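Local coordinates for protein alpha-glucosidase (Pseudoalteromonas sp. K8, PDB 5HQA) that hydrolyses alpha-glucosidic linkages as a chloride-activated, calcium-containing enzyme of glycoside hydrolase family 97, at residues N151-V156 with L167-F172; S183-A188 with M483-M488; V196-R201 with Q206-P211. All blocks are in the same frame, centred on the assembly; numbering follows the deposited sequence.

How the contacts relate
Contacts 1 and 3 lie within the N-terminal beta-sandwich domain, while contact 2 joins that domain to the barrel. Contact 1 carries Glu154, a calcium ligand, and its segment 167-172 touches both other contacts. Thr170 OG1 lies 2.7 Å from His185 ND1 of contact 2, a probable hydrogen bond, and Phe172 O is 2.9 Å from Ile184 N. Towards contact 3, Val168 O meets Leu197 N at 3.0 Å, since strands 167-168 and 195-199 are sheet neighbours. The centre of contact 1 lies about 12 Å from that of contact 2 and about 13 Å from that of contact 3. Contact 3 is a beta hairpin, remote from the calcium site.

Contact 1: N151-V156 with L167-F172; sequences NRYEYV and LVHTPF. With CA (calcium ion), chain C; AC1 (4,6-dideoxy-4-{[(1S,4R,5S,6S)-4,5,6-trihydroxy-3-(hydroxymethyl)cyclohex-2-en-1-yl]amino}-alpha-D-glucopyranose), chain B.
Glu154 OE2 is gripped by two groups: Arg152 NH2 forms a salt bridge to it at 2.6 Å, and the acarbose-derived AC1 unit donates a longer hydrogen bond through its O2. Arg152 NH2 in turn donates to AC1 O2 at 3.3 Å, an almost straight bond (171°), with this hydroxyl at the edge of the guanidinium and near its plane. Carboxylate, guanidinium and sugar hydroxyl thus form a closed triangle of polar contacts. The other carboxylate oxygen, Glu154 OE1, binds the calcium ion at 2.4 Å; Glu437, Glu455 and Glu461 complete its protein ligands.

Both residues belong to one tight turn. Asn151 to Glu154 form a type II' beta turn, in which Arg152 takes the positive-phi position, and Asn151 ND2 binds Glu154 O at 2.9 Å on a lone pair in the carbonyl plane.

Behind the turn, Tyr153 meets His169 of the segment 167-172 in a tilted edge-to-face aromatic pair, the edge of the tyrosine toward the face of the imidazole, with ring centroids 4.5 Å apart and planes at 58°. Tyr153 CE1 stands over the centre of the imidazole, 3.5 Å from His169 ND1. With its CG anti to the carbonyl carbon (chi1 -58°), Tyr153 sends its ring to His169 while OH reaches the backbone N of Lys440. Arg152 O lies at the edge of the imidazole, 3.7 Å from His169 CD2, without a hydrogen bond.

The calcium ion also binds AC1 through O3, O2B and, less closely, N4A, the nitrogen that stands where a substrate has its glycosidic oxygen. A metal held by Glu154 at that linkage is consistent with calcium orienting, and perhaps polarising, the bond to be cleaved.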
loop_
_atom_site.group_PDB
_atom_site.type_symbol
_atom_site.label_atom_id
_atom_site.label_comp_id
_atom_site.label_asym_id
_atom_site.label_seq_id
_atom_site.Cartn_x
_atom_site.Cartn_y
_atom_site.Cartn_z
ATOM N N ASN A 151 2.060 -6.037 -16.302
ATOM C CA ASN A 151 2.598 -6.313 -14.974
ATOM C C ASN A 151 1.874 -5.576 -13.851
ATOM O O ASN A 151 2.441 -5.427 -12.765
ATOM C CB ASN A 151 4.100 -6.014 -14.906
ATOM C CG ASN A 151 4.857 -7.088 -14.133
ATOM O OD1 ASN A 151 4.498 -8.263 -14.195
ATOM N ND2 ASN A 151 5.881 -6.692 -13.388
ATOM N N ARG A 152 0.632 -5.137 -14.072
ATOM C CA ARG A 152 -0.269 -4.687 -12.981
ATOM C C ARG A 152 0.346 -3.456 -12.313
ATOM O O ARG A 152 0.632 -2.464 -13.003
ATOM C CB ARG A 152 -0.543 -5.862 -12.036
ATOM C CG ARG A 152 -1.139 -7.135 -12.681
ATOM C CD ARG A 152 -1.142 -8.294 -11.661
ATOM N NE ARG A 152 0.139 -8.305 -10.973
ATOM C CZ ARG A 152 1.218 -8.928 -11.413
ATOM N NH1 ARG A 152 1.166 -9.652 -12.516
ATOM N NH2 ARG A 152 2.347 -8.836 -10.735
ATOM N N TYR A 153 0.548 -3.458 -10.992
ATOM C CA TYR A 153 1.166 -2.332 -10.303
ATOM C C TYR A 153 2.680 -2.454 -10.221
ATOM O O TYR A 153 3.331 -1.537 -9.705
ATOM C CB TYR A 153 0.619 -2.194 -8.873
ATOM C CG TYR A 153 -0.879 -2.016 -8.745
ATOM C CD1 TYR A 153 -1.519 -0.884 -9.254
ATOM C CD2 TYR A 153 -1.648 -2.959 -8.063
ATOM C CE1 TYR A 153 -2.904 -0.713 -9.113
ATOM C CE2 TYR A 153 -3.020 -2.801 -7.914
ATOM C CZ TYR A 153 -3.640 -1.678 -8.443
ATOM O OH TYR A 153 -5.002 -1.538 -8.291
ATOM N N GLU A 154 3.255 -3.562 -10.691
ATOM C CA GLU A 154 4.673 -3.842 -10.456
ATOM C C GLU A 154 5.521 -3.242 -11.580
ATOM O O GLU A 154 6.037 -3.930 -12.466
ATOM C CB GLU A 154 4.895 -5.344 -10.298
ATOM C CG GLU A 154 4.347 -5.881 -8.965
ATOM C CD GLU A 154 4.459 -7.401 -8.827
ATOM O OE1 GLU A 154 4.354 -7.909 -7.687
ATOM O OE2 GLU A 154 4.642 -8.085 -9.857
ATOM N N TYR A 155 5.665 -1.916 -11.519
ATOM C CA TYR A 155 6.488 -1.147 -12.444
ATOM C C TYR A 155 7.368 -0.189 -11.657
ATOM O O TYR A 155 6.993 0.258 -10.571
ATOM C CB TYR A 155 5.626 -0.325 -13.414
ATOM C CG TYR A 155 4.941 -1.163 -14.455
ATOM C CD1 TYR A 155 5.586 -1.467 -15.648
ATOM C CD2 TYR A 155 3.655 -1.664 -14.246
ATOM C CE1 TYR A 155 4.966 -2.245 -16.622
ATOM C CE2 TYR A 155 3.031 -2.446 -15.209
ATOM C CZ TYR A 155 3.694 -2.732 -16.398
ATOM O OH TYR A 155 3.096 -3.500 -17.370
ATOM N N VAL A 156 8.529 0.153 -12.212
ATOM C CA VAL A 156 9.282 1.265 -11.633
ATOM C C VAL A 156 8.642 2.573 -12.083
ATOM O O VAL A 156 7.989 2.644 -13.131
ATOM C CB VAL A 156 10.778 1.200 -12.008
ATOM C CG1 VAL A 156 11.393 -0.116 -11.526
ATOM C CG2 VAL A 156 10.976 1.387 -13.511
ATOM N N LEU A 167 -1.787 7.180 -19.203
ATOM C CA LEU A 167 -2.754 6.263 -18.609
ATOM C C LEU A 167 -2.073 5.666 -17.390
ATOM O O LEU A 167 -1.130 4.885 -17.538
ATOM C CB LEU A 167 -3.166 5.181 -19.610
ATOM C CG LEU A 167 -4.315 4.260 -19.189
ATOM C CD1 LEU A 167 -5.629 5.074 -19.170
ATOM C CD2 LEU A 167 -4.408 3.035 -20.130
ATOM N N VAL A 168 -2.528 6.036 -16.190
ATOM C CA VAL A 168 -1.729 5.845 -14.988
ATOM C C VAL A 168 -2.569 5.253 -13.866
ATOM O O VAL A 168 -3.785 5.468 -13.778
ATOM C CB VAL A 168 -1.079 7.173 -14.533
ATOM C CG1 VAL A 168 -0.209 7.749 -15.654
ATOM C CG2 VAL A 168 -2.145 8.178 -14.098
ATOM N N HIS A 169 -1.899 4.488 -13.003
ATOM C CA HIS A 169 -2.491 4.012 -11.765
ATOM C C HIS A 169 -2.405 5.090 -10.691
ATOM O O HIS A 169 -1.624 6.042 -10.785
ATOM C CB HIS A 169 -1.787 2.738 -11.284
ATOM C CG HIS A 169 -2.294 1.492 -11.936
ATOM N ND1 HIS A 169 -3.638 1.188 -12.007
ATOM C CD2 HIS A 169 -1.642 0.473 -12.550
ATOM C CE1 HIS A 169 -3.792 0.035 -12.636
ATOM N NE2 HIS A 169 -2.597 -0.423 -12.970
ATOM N N THR A 170 -3.224 4.932 -9.656
ATOM C CA THR A 170 -3.152 5.822 -8.504
ATOM C C THR A 170 -2.597 5.046 -7.308
ATOM O O THR A 170 -2.712 3.819 -7.269
ATOM C CB THR A 170 -4.538 6.423 -8.159
ATOM O OG1 THR A 170 -5.345 5.450 -7.475
ATOM C CG2 THR A 170 -5.260 6.899 -9.430
ATOM N N PRO A 171 -2.002 5.736 -6.317
ATOM C CA PRO A 171 -1.821 7.187 -6.136
ATOM C C PRO A 171 -0.974 7.794 -7.241
ATOM O O PRO A 171 0.110 7.288 -7.565
ATOM C CB PRO A 171 -1.105 7.290 -4.781
ATOM C CG PRO A 171 -1.451 6.013 -4.084
ATOM C CD PRO A 171 -1.471 4.984 -5.166
ATOM N N PHE A 172 -1.492 8.851 -7.843
ATOM C CA PHE A 172 -0.848 9.526 -8.964
ATOM C C PHE A 172 -0.360 10.870 -8.443
ATOM O O PHE A 172 -1.174 11.754 -8.151
ATOM C CB PHE A 172 -1.832 9.692 -10.118
ATOM C CG PHE A 172 -1.293 10.497 -11.263
ATOM C CD1 PHE A 172 -0.084 10.155 -11.861
ATOM C CD2 PHE A 172 -2.009 11.575 -11.770
ATOM C CE1 PHE A 172 0.408 10.890 -12.941
ATOM C CE2 PHE A 172 -1.522 12.317 -12.848
ATOM C CZ PHE A 172 -0.313 11.969 -13.434
HETATM CA CA CA C . 4.625 -10.067 -6.589
HETATM C C1 AC1 B . 5.844 -12.851 -11.527
HETATM O O2 AC1 B . 4.859 -10.674 -11.687
HETATM C C2 AC1 B . 4.923 -11.844 -10.854
HETATM C C4A AC1 B . 5.776 -14.957 -3.986
HETATM C C3 AC1 B . 5.390 -11.506 -9.463
HETATM O O3 AC1 B . 4.543 -10.499 -8.882
HETATM C C4 AC1 B . 5.432 -12.754 -8.621
HETATM N N4A AC1 B . 5.601 -12.482 -7.159
HETATM C C5 AC1 B . 6.634 -13.467 -9.220
HETATM O O5 AC1 B . 6.254 -13.940 -10.579
HETATM C C6 AC1 B . 7.132 -14.637 -8.429
HETATM C C1B AC1 B . 4.633 -13.211 -6.263
HETATM C C2B AC1 B . 4.872 -12.754 -4.676
HETATM O O2B AC1 B . 4.886 -11.327 -4.637
HETATM C C3B AC1 B . 6.026 -13.350 -4.139
HETATM O O3B AC1 B . 6.373 -12.839 -2.828
HETATM O O4 AC1 B . 6.967 -15.598 -3.572
HETATM C C5B AC1 B . 5.296 -15.573 -5.201
HETATM C C7B AC1 B . 4.674 -14.631 -6.373
HETATM C C6B AC1 B . 4.832 -17.036 -5.109
HETATM O O6B AC1 B . 3.607 -17.052 -4.446
#

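Contact 2: S183-A188 with M483-M488; sequences SIHEAA and MLAGPM
His185 leaves its strand towards Ala485 of the weakly bonded helix 482-485. From CB, which points to the segment 483-488, CG is set anti to the backbone N (chi1 -172°), carrying the ring to the methyl of Ala485. ND1 is turned to Thr170 OG1, its hydrogen-bond partner. His185 CE1 passes 4.1 Å from Ala485 CB, and NE2 comes closest to that methyl, at 3.6 Å, while hydrogen-bonding to Asp441 O. Both ring nitrogens are therefore satisfied within a buried contact, and their two partners fix the rotation of the ring.

Strand 181-187 belongs to an antiparallel sheet of the galactose-mutarotase-like N-terminal domain, whereas helix 482-485 comes from the TIM-barrel part of the enzyme, so this is an interdomain joint. Two residues before His185 on the same strand, Ser183 also points towards the helix: its OG lies 3.4 Å from Leu484 CD1 and its CB 3.7 Å from the same methyl. The hydroxyl hydrogen-bonds to Thr173 OG1, and the leucine also packs on Leu240 and Val241 of helix 237-241.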
loop_
_atom_site.group_PDB
_atom_site.type_symbol
_atom_site.label_atom_id
_atom_site.label_comp_id
_atom_site.label_asym_id
_atom_site.label_seq_id
_atom_site.Cartn_x
_atom_site.Cartn_y
_atom_site.Cartn_z
ATOM N N SER A 183 -1.600 14.720 -5.181
ATOM C CA SER A 183 -1.701 13.290 -5.446
ATOM C C SER A 183 -3.166 12.903 -5.527
ATOM O O SER A 183 -3.949 13.248 -4.635
ATOM C CB SER A 183 -0.996 12.474 -4.361
ATOM O OG SER A 183 -0.911 11.111 -4.749
ATOM N N ILE A 184 -3.525 12.174 -6.581
ATOM C CA ILE A 184 -4.897 11.744 -6.826
ATOM C C ILE A 184 -4.999 10.256 -6.515
ATOM O O ILE A 184 -4.145 9.468 -6.940
ATOM C CB ILE A 184 -5.316 12.043 -8.277
ATOM C CG1 ILE A 184 -5.198 13.547 -8.543
ATOM C CG2 ILE A 184 -6.750 11.545 -8.555
ATOM C CD1 ILE A 184 -5.347 13.907 -9.999
ATOM N N HIS A 185 -6.044 9.871 -5.790
ATOM C CA HIS A 185 -6.224 8.475 -5.409
ATOM C C HIS A 185 -7.714 8.278 -5.130
ATOM O O HIS A 185 -8.545 9.079 -5.576
ATOM C CB HIS A 185 -5.293 8.149 -4.226
ATOM C CG HIS A 185 -5.231 6.696 -3.863
ATOM N ND1 HIS A 185 -5.020 5.696 -4.790
ATOM C CD2 HIS A 185 -5.335 6.081 -2.659
ATOM C CE1 HIS A 185 -5.006 4.527 -4.174
ATOM N NE2 HIS A 185 -5.193 4.732 -2.880
ATOM N N GLU A 186 -8.064 7.208 -4.423
ATOM C CA GLU A 186 -9.449 7.000 -4.034
ATOM C C GLU A 186 -9.485 6.281 -2.691
ATOM O O GLU A 186 -8.486 5.707 -2.243
ATOM C CB GLU A 186 -10.236 6.245 -5.117
ATOM C CG GLU A 186 -9.615 4.976 -5.630
ATOM C CD GLU A 186 -10.471 4.323 -6.718
ATOM O OE1 GLU A 186 -9.900 3.640 -7.593
ATOM O OE2 GLU A 186 -11.713 4.489 -6.699
ATOM N N ALA A 187 -10.642 6.332 -2.034
ATOM C CA ALA A 187 -10.780 5.731 -0.718
ATOM C C ALA A 187 -12.072 4.928 -0.643
ATOM O O ALA A 187 -13.089 5.312 -1.233
ATOM C CB ALA A 187 -10.754 6.803 0.391
ATOM N N ALA A 188 -12.015 3.813 0.096
ATOM C CA ALA A 188 -13.164 2.937 0.339
ATOM C C ALA A 188 -13.697 2.357 -0.972
ATOM O O ALA A 188 -14.873 2.498 -1.322
ATOM C CB ALA A 188 -14.274 3.669 1.116
ATOM N N MET A 483 3.198 4.389 -1.270
ATOM C CA MET A 483 3.028 4.392 0.183
ATOM C C MET A 483 1.960 5.379 0.646
ATOM O O MET A 483 1.509 5.283 1.794
ATOM C CB MET A 483 4.355 4.683 0.889
ATOM C CG MET A 483 5.439 3.632 0.638
ATOM S SD MET A 483 4.906 1.907 0.837
ATOM C CE MET A 483 4.583 1.848 2.599
ATOM N N LEU A 484 1.538 6.319 -0.208
ATOM C CA LEU A 484 0.391 7.153 0.146
ATOM C C LEU A 484 -0.896 6.340 0.250
ATOM O O LEU A 484 -1.844 6.775 0.917
ATOM C CB LEU A 484 0.214 8.280 -0.874
ATOM C CG LEU A 484 1.404 9.222 -1.094
ATOM C CD1 LEU A 484 0.995 10.345 -2.045
ATOM C CD2 LEU A 484 1.927 9.796 0.222
ATOM N N ALA A 485 -0.955 5.172 -0.394
ATOM C CA ALA A 485 -2.160 4.353 -0.341
ATOM C C ALA A 485 -2.299 3.606 0.977
ATOM O O ALA A 485 -3.425 3.339 1.404
ATOM C CB ALA A 485 -2.179 3.359 -1.507
ATOM N N GLY A 486 -1.188 3.268 1.636
ATOM C CA GLY A 486 -1.225 2.488 2.859
ATOM C C GLY A 486 -0.033 1.548 2.968
ATOM O O GLY A 486 0.907 1.616 2.166
ATOM N N PRO A 487 -0.057 0.641 3.954
ATOM C CA PRO A 487 1.131 -0.191 4.228
ATOM C C PRO A 487 1.509 -1.098 3.063
ATOM O O PRO A 487 0.670 -1.507 2.258
ATOM C CB PRO A 487 0.719 -1.013 5.459
ATOM C CG PRO A 487 -0.790 -0.910 5.532
ATOM C CD PRO A 487 -1.123 0.443 4.955
ATOM N N MET A 488 2.801 -1.419 2.980
ATOM C CA MET A 488 3.291 -2.304 1.935
ATOM C C MET A 488 4.179 -3.377 2.534
ATOM O O MET A 488 5.059 -3.074 3.345
ATOM C CB MET A 488 4.074 -1.549 0.865
ATOM C CG MET A 488 4.665 -2.489 -0.189
ATOM S SD MET A 488 5.693 -1.630 -1.382
ATOM C CE MET A 488 6.190 -2.991 -2.455
#

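Contact 3: V196-R201 with Q206-P211; sequences VLNQRR and QADLTP
Asn198 and Asp208 stand on the same face of an antiparallel beta hairpin, strands 195-199 and 204-209, with their amide and carboxylate planes only 20° apart. Asn198 ND2 donates to Asp208 OD2 at 3.1 Å, using the anti lone pair of the oxygen; Asp208 OD1 forms a salt bridge with Arg148. Each CG lies anti to its own backbone N (chi1 -177° for Asn198), which brings the flat groups together above the strands. Replacing Asn198 with an alanine would probably leave Asp208 OD2 without this donor and set the Arg200 guanidinium freer to turn, because Arg200 NH1 binds Asn198 OD1 at 2.8 Å.

Backbone pairing sets this arrangement. Asn198 and Gln206 form a hydrogen-bonded pair, with Gln206 N to Asn198 O at 2.8 Å, as do Val196 and Asp208, with Val196 N to Asp208 O at 2.9 Å. The non-hydrogen-bonded pair Leu197 and Ala207 between them turns to the other face. Val196 and Asp208 run alongside each other in the same direction, CG1 of the valine 4.1 Å from CB of the aspartate.

Towards the turn, the chains of Arg200 and Gln206 cross at a slant without stacking, although their guanidinium and amide planes are 8° apart; Arg200 CG lies against Gln206 CB at 3.6 Å. One water bridges their polar ends, donating to Gln206 OE1 at 2.8 Å and weakly accepting from Arg200 NE.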
loop_
_atom_site.group_PDB
_atom_site.type_symbol
_atom_site.label_atom_id
_atom_site.label_comp_id
_atom_site.label_asym_id
_atom_site.label_seq_id
_atom_site.Cartn_x
_atom_site.Cartn_y
_atom_site.Cartn_z
ATOM N N VAL A 196 -8.609 4.211 -12.896
ATOM C CA VAL A 196 -7.359 4.547 -13.556
ATOM C C VAL A 196 -7.526 5.961 -14.103
ATOM O O VAL A 196 -8.653 6.401 -14.345
ATOM C CB VAL A 196 -7.118 3.490 -14.658
ATOM C CG1 VAL A 196 -6.341 4.027 -15.820
ATOM C CG2 VAL A 196 -6.520 2.212 -14.046
ATOM N N LEU A 197 -6.430 6.706 -14.271
ATOM C CA LEU A 197 -6.529 8.072 -14.780
ATOM C C LEU A 197 -6.074 8.118 -16.231
ATOM O O LEU A 197 -4.961 7.695 -16.553
ATOM C CB LEU A 197 -5.705 9.050 -13.941
ATOM C CG LEU A 197 -6.190 9.177 -12.494
ATOM C CD1 LEU A 197 -5.298 10.132 -11.705
ATOM C CD2 LEU A 197 -7.659 9.612 -12.465
ATOM N N ASN A 198 -6.922 8.667 -17.097
ATOM C CA ASN A 198 -6.707 8.667 -18.540
ATOM C C ASN A 198 -6.622 10.122 -18.979
ATOM O O ASN A 198 -7.621 10.844 -18.918
ATOM C CB ASN A 198 -7.860 7.930 -19.227
ATOM C CG ASN A 198 -7.700 7.821 -20.732
ATOM O OD1 ASN A 198 -6.962 8.575 -21.363
ATOM N ND2 ASN A 198 -8.428 6.880 -21.319
ATOM N N GLN A 199 -5.441 10.567 -19.401
ATOM C CA GLN A 199 -5.288 11.961 -19.793
ATOM C C GLN A 199 -5.945 12.177 -21.154
ATOM O O GLN A 199 -5.562 11.544 -22.147
ATOM C CB GLN A 199 -3.816 12.370 -19.826
ATOM C CG GLN A 199 -3.668 13.884 -19.948
ATOM C CD GLN A 199 -2.244 14.393 -19.798
ATOM O OE1 GLN A 199 -1.992 15.580 -20.001
ATOM N NE2 GLN A 199 -1.308 13.511 -19.432
ATOM N N ARG A 200 -6.940 13.065 -21.201
ATOM C CA ARG A 200 -7.669 13.317 -22.437
ATOM C C ARG A 200 -7.072 14.542 -23.120
ATOM O O ARG A 200 -5.937 14.479 -23.608
ATOM C CB ARG A 200 -9.165 13.461 -22.134
ATOM C CG ARG A 200 -9.739 12.259 -21.352
ATOM C CD ARG A 200 -9.288 10.898 -21.932
ATOM N NE ARG A 200 -9.691 10.746 -23.331
ATOM C CZ ARG A 200 -9.045 10.006 -24.228
ATOM N NH1 ARG A 200 -7.943 9.345 -23.891
ATOM N NH2 ARG A 200 -9.491 9.950 -25.476
ATOM N N ARG A 201 -7.789 15.666 -23.163
ATOM C CA ARG A 201 -7.118 16.897 -23.554
ATOM C C ARG A 201 -5.999 17.185 -22.555
ATOM O O ARG A 201 -6.027 16.681 -21.430
ATOM C CB ARG A 201 -8.114 18.045 -23.638
ATOM C CG ARG A 201 -8.883 18.007 -24.950
ATOM C CD ARG A 201 -9.947 19.057 -25.020
ATOM N NE ARG A 201 -10.699 18.960 -26.266
ATOM C CZ ARG A 201 -10.526 19.768 -27.309
ATOM N NH1 ARG A 201 -9.622 20.740 -27.257
ATOM N NH2 ARG A 201 -11.263 19.607 -28.404
ATOM N N GLN A 206 -9.242 11.995 -16.922
ATOM C CA GLN A 206 -10.600 11.492 -16.785
ATOM C C GLN A 206 -10.579 10.138 -16.089
ATOM O O GLN A 206 -9.702 9.310 -16.355
ATOM C CB GLN A 206 -11.261 11.370 -18.158
ATOM C CG GLN A 206 -12.754 11.090 -18.140
ATOM C CD GLN A 206 -13.272 10.889 -19.556
ATOM O OE1 GLN A 206 -12.730 10.079 -20.311
ATOM N NE2 GLN A 206 -14.299 11.633 -19.929
ATOM N N ALA A 207 -11.531 9.929 -15.176
ATOM C CA ALA A 207 -11.708 8.618 -14.562
ATOM C C ALA A 207 -11.914 7.563 -15.641
ATOM O O ALA A 207 -12.717 7.741 -16.565
ATOM C CB ALA A 207 -12.901 8.627 -13.601
ATOM N N ASP A 208 -11.167 6.470 -15.530
ATOM C CA ASP A 208 -11.217 5.367 -16.486
ATOM C C ASP A 208 -11.414 4.106 -15.645
ATOM O O ASP A 208 -10.459 3.594 -15.059
ATOM C CB ASP A 208 -9.929 5.336 -17.311
ATOM C CG ASP A 208 -9.965 4.317 -18.438
ATOM O OD1 ASP A 208 -10.540 3.222 -18.249
ATOM O OD2 ASP A 208 -9.390 4.607 -19.516
ATOM N N LEU A 209 -12.655 3.635 -15.540
ATOM C CA LEU A 209 -12.978 2.549 -14.620
ATOM C C LEU A 209 -12.573 1.211 -15.224
ATOM O O LEU A 209 -12.880 0.929 -16.381
ATOM C CB LEU A 209 -14.471 2.548 -14.297
ATOM C CG LEU A 209 -14.982 3.813 -13.604
ATOM C CD1 LEU A 209 -16.439 3.639 -13.226
ATOM C CD2 LEU A 209 -14.145 4.135 -12.355
ATOM N N THR A 210 -11.903 0.382 -14.440
ATOM C CA THR A 210 -11.446 -0.904 -14.957
ATOM C C THR A 210 -12.636 -1.834 -15.166
ATOM O O THR A 210 -13.378 -2.097 -14.214
ATOM C CB THR A 210 -10.439 -1.515 -13.995
ATOM O OG1 THR A 210 -9.321 -0.628 -13.878
ATOM C CG2 THR A 210 -9.964 -2.851 -14.527
ATOM N N PRO A 211 -12.855 -2.348 -16.369
ATOM C CA PRO A 211 -14.135 -2.981 -16.695
ATOM C C PRO A 211 -14.162 -4.483 -16.434
ATOM O O PRO A 211 -13.132 -5.139 -16.253
ATOM C CB PRO A 211 -14.258 -2.715 -18.197
ATOM C CG PRO A 211 -12.839 -2.802 -18.666
ATOM C CD PRO A 211 -12.030 -2.133 -17.570
HETATM O O HOH W 1 -12.631 10.600 -23.065
#